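Local coordinates for protein arylsulfatase (Pseudoalteromonas sp. MB47, PDB 7AJ0) that probably removes sulfate groups from the algal polysaccharide fucoidan as a calcium-binding, exo-acting sulfatase that assembles into hexamers, at residues 75-79 with 286-292. Residues are numbered along the deposited sequence; the frame is centred on the assembly and turned at random.
Sequences AIGAP and PAAMPVR
R292 and A287 each donate one hydrogen bond to a backbone carbonyl of the 75-79 loop. R292 NE reaches I76 O at 3.1 Å. This bond is bent, 136° at the hydrogen, and the oxygen sits out of the guanidinium plane. The A287 backbone N meets G77 O at 3.2 Å in a straighter bond. I76 and R292 cross at about a right angle. I76 CG1 lies between its own backbone N and carbonyl carbon (chi1 55°), which lets CD1 sit over one guanidinium face, offset toward its rim, 4.1 Å from R292 CZ. The tight part is around G77 and A78. The A78 methyl rests against the R292 stem, with CB 3.7 Å from R292 CD. G77 has positive phi, and its CA lies 4.0 Å from A287 CB. A beta carbon on G77 would collide with that methyl. The looser, solvent side is the proline pair. The P79 and P286 rings reach toward each other through their CD atoms, 3.7 Å apart, with P286 exposed and P79 partly so. The far end of R292 is used elsewhere. NH1 hydrogen-bonds to S336 O of the same chain, and NH2 to N471 O of a second subunit, whose M472 also packs on R292 and A287. A leucine in place of R292 has no N-H to offer the carbonyls of I76, S336 and N471 of that subunit, and would probably weaken both the loop contact and the subunit interface. Both segments also lie at the interface with the second subunit, where R354 bonds A75 O. Within the sulfatase fold, 75-79 belongs to the connection between strand 53-59 and helix 81-88. Segment 286-292 leads into helix 290-311, with M289 at its N-cap and R292 in its first turn.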
ATOM      1  N   ALA A  75       3.349 -22.781  22.844  1.00 24.03           N
ATOM      2  CA  ALA A  75       3.165 -21.368  22.540  1.00 24.12           C
ATOM      3  C   ALA A  75       2.024 -21.127  21.560  1.00 24.02           C
ATOM      4  O   ALA A  75       1.482 -20.017  21.525  1.00 24.26           O
ATOM      5  CB  ALA A  75       4.463 -20.782  21.982  1.00 23.85           C
ATOM      6  N   ILE A  76       1.651 -22.129  20.765  1.00 23.75           N
ATOM      7  CA  ILE A  76       0.557 -22.014  19.810  1.00 23.71           C
ATOM      8  C   ILE A  76      -0.554 -23.021  20.112  1.00 23.91           C
ATOM      9  O   ILE A  76      -1.329 -23.378  19.231  1.00 23.83           O
ATOM     10  CB  ILE A  76       1.057 -22.165  18.360  1.00 23.26           C
ATOM     11  CG1 ILE A  76       1.829 -23.475  18.185  1.00 22.96           C
ATOM     12  CG2 ILE A  76       1.929 -20.983  17.968  1.00 23.15           C
ATOM     13  CD1 ILE A  76       2.183 -23.786  16.743  1.00 22.60           C
ATOM     14  N   GLY A  77      -0.626 -23.495  21.349  1.00 24.21           N
ATOM     15  CA  GLY A  77      -1.710 -24.369  21.756  1.00 24.49           C
ATOM     16  C   GLY A  77      -1.670 -25.768  21.183  1.00 24.24           C
ATOM     17  O   GLY A  77      -2.728 -26.339  20.886  1.00 30.88           O
ATOM     18  N   ALA A  78      -0.477 -26.345  21.031  1.00 23.92           N
ATOM     19  CA  ALA A  78      -0.365 -27.726  20.575  1.00 23.75           C
ATOM     20  C   ALA A  78       0.983 -28.326  20.955  1.00 23.59           C
ATOM     21  O   ALA A  78       1.877 -28.435  20.107  1.00 23.22           O
ATOM     22  CB  ALA A  78      -0.566 -27.809  19.056  1.00 25.11           C
ATOM     23  N   PRO A  79       1.162 -28.738  22.212  1.00 23.91           N
ATOM     24  CA  PRO A  79       2.438 -29.344  22.612  1.00 23.83           C
ATOM     25  C   PRO A  79       2.802 -30.534  21.735  1.00 23.56           C
ATOM     26  O   PRO A  79       1.938 -31.269  21.255  1.00 23.60           O
ATOM     27  CB  PRO A  79       2.189 -29.783  24.063  1.00 24.33           C
ATOM     28  CG  PRO A  79       1.068 -28.926  24.539  1.00 24.65           C
ATOM     29  CD  PRO A  79       0.210 -28.640  23.336  1.00 24.41           C
ATOM     30  N   PRO A 286      -4.801 -27.813  23.553  1.00 25.64           N
ATOM     31  CA  PRO A 286      -5.374 -26.653  24.258  1.00 26.06           C
ATOM     32  C   PRO A 286      -6.047 -25.666  23.322  1.00 26.01           C
ATOM     33  O   PRO A 286      -7.048 -25.047  23.701  1.00 26.47           O
ATOM     34  CB  PRO A 286      -4.159 -26.031  24.963  1.00 25.99           C
ATOM     35  CG  PRO A 286      -3.186 -27.155  25.111  1.00 25.75           C
ATOM     36  CD  PRO A 286      -3.384 -28.036  23.902  1.00 25.38           C
ATOM     37  N   ALA A 287      -5.528 -25.502  22.102  1.00 25.51           N
ATOM     38  CA  ALA A 287      -6.155 -24.594  21.149  1.00 25.50           C
ATOM     39  C   ALA A 287      -7.526 -25.093  20.714  1.00 25.79           C
ATOM     40  O   ALA A 287      -8.418 -24.284  20.437  1.00 26.08           O
ATOM     41  CB  ALA A 287      -5.254 -24.412  19.926  1.00 24.94           C
ATOM     42  N   ALA A 288      -7.708 -26.412  20.639  1.00 27.39           N
ATOM     43  CA  ALA A 288      -8.994 -27.015  20.292  1.00 26.11           C
ATOM     44  C   ALA A 288      -9.434 -26.602  18.888  1.00 27.04           C
ATOM     45  O   ALA A 288     -10.580 -26.207  18.658  1.00 26.39           O
ATOM     46  CB  ALA A 288     -10.064 -26.656  21.328  1.00 26.77           C
ATOM     47  N   MET A 289      -8.505 -26.691  17.944  1.00 25.46           N
ATOM     48  CA  MET A 289      -8.769 -26.437  16.536  1.00 25.33           C
ATOM     49  C   MET A 289      -8.279 -27.621  15.720  1.00 25.02           C
ATOM     50  O   MET A 289      -7.306 -28.279  16.100  1.00 24.73           O
ATOM     51  CB  MET A 289      -8.079 -25.153  16.061  1.00 25.06           C
ATOM     52  CG  MET A 289      -8.727 -23.880  16.583  1.00 26.22           C
ATOM     53  SD  MET A 289     -10.308 -23.511  15.792  1.00 25.96           S
ATOM     54  CE  MET A 289      -9.774 -22.927  14.182  1.00 25.61           C
ATOM     55  N   PRO A 290      -8.938 -27.921  14.596  1.00 25.12           N
ATOM     56  CA  PRO A 290      -8.567 -29.128  13.837  1.00 24.93           C
ATOM     57  C   PRO A 290      -7.084 -29.253  13.527  1.00 24.39           C
ATOM     58  O   PRO A 290      -6.521 -30.341  13.691  1.00 24.26           O
ATOM     59  CB  PRO A 290      -9.407 -28.994  12.556  1.00 25.14           C
ATOM     60  CG  PRO A 290     -10.611 -28.235  12.990  1.00 25.62           C
ATOM     61  CD  PRO A 290     -10.123 -27.250  14.028  1.00 25.52           C
ATOM     62  N   VAL A 291      -6.428 -28.175  13.092  1.00 24.11           N
ATOM     63  CA  VAL A 291      -5.036 -28.297  12.670  1.00 23.65           C
ATOM     64  C   VAL A 291      -4.116 -28.513  13.865  1.00 23.48           C
ATOM     65  O   VAL A 291      -3.058 -29.142  13.736  1.00 24.26           O
ATOM     66  CB  VAL A 291      -4.616 -27.058  11.857  1.00 23.46           C
ATOM     67  CG1 VAL A 291      -4.464 -25.850  12.764  1.00 23.50           C
ATOM     68  CG2 VAL A 291      -3.325 -27.334  11.102  1.00 23.06           C
ATOM     69  N   ARG A 292      -4.484 -27.999  15.039  1.00 23.72           N
ATOM     70  CA  ARG A 292      -3.670 -28.229  16.229  1.00 23.65           C
ATOM     71  C   ARG A 292      -3.935 -29.610  16.819  1.00 23.84           C
ATOM     72  O   ARG A 292      -3.002 -30.286  17.271  1.00 23.70           O
ATOM     73  CB  ARG A 292      -3.940 -27.149  17.274  1.00 23.90           C
ATOM     74  CG  ARG A 292      -3.630 -25.736  16.813  1.00 23.78           C
ATOM     75  CD  ARG A 292      -2.135 -25.487  16.622  1.00 23.37           C
ATOM     76  NE  ARG A 292      -1.882 -24.083  16.299  1.00 23.33           N
ATOM     77  CZ  ARG A 292      -1.606 -23.616  15.082  1.00 23.11           C
ATOM     78  NH1 ARG A 292      -1.516 -24.433  14.040  1.00 22.90           N
ATOM     79  NH2 ARG A 292      -1.406 -22.318  14.912  1.00 23.14           N
TER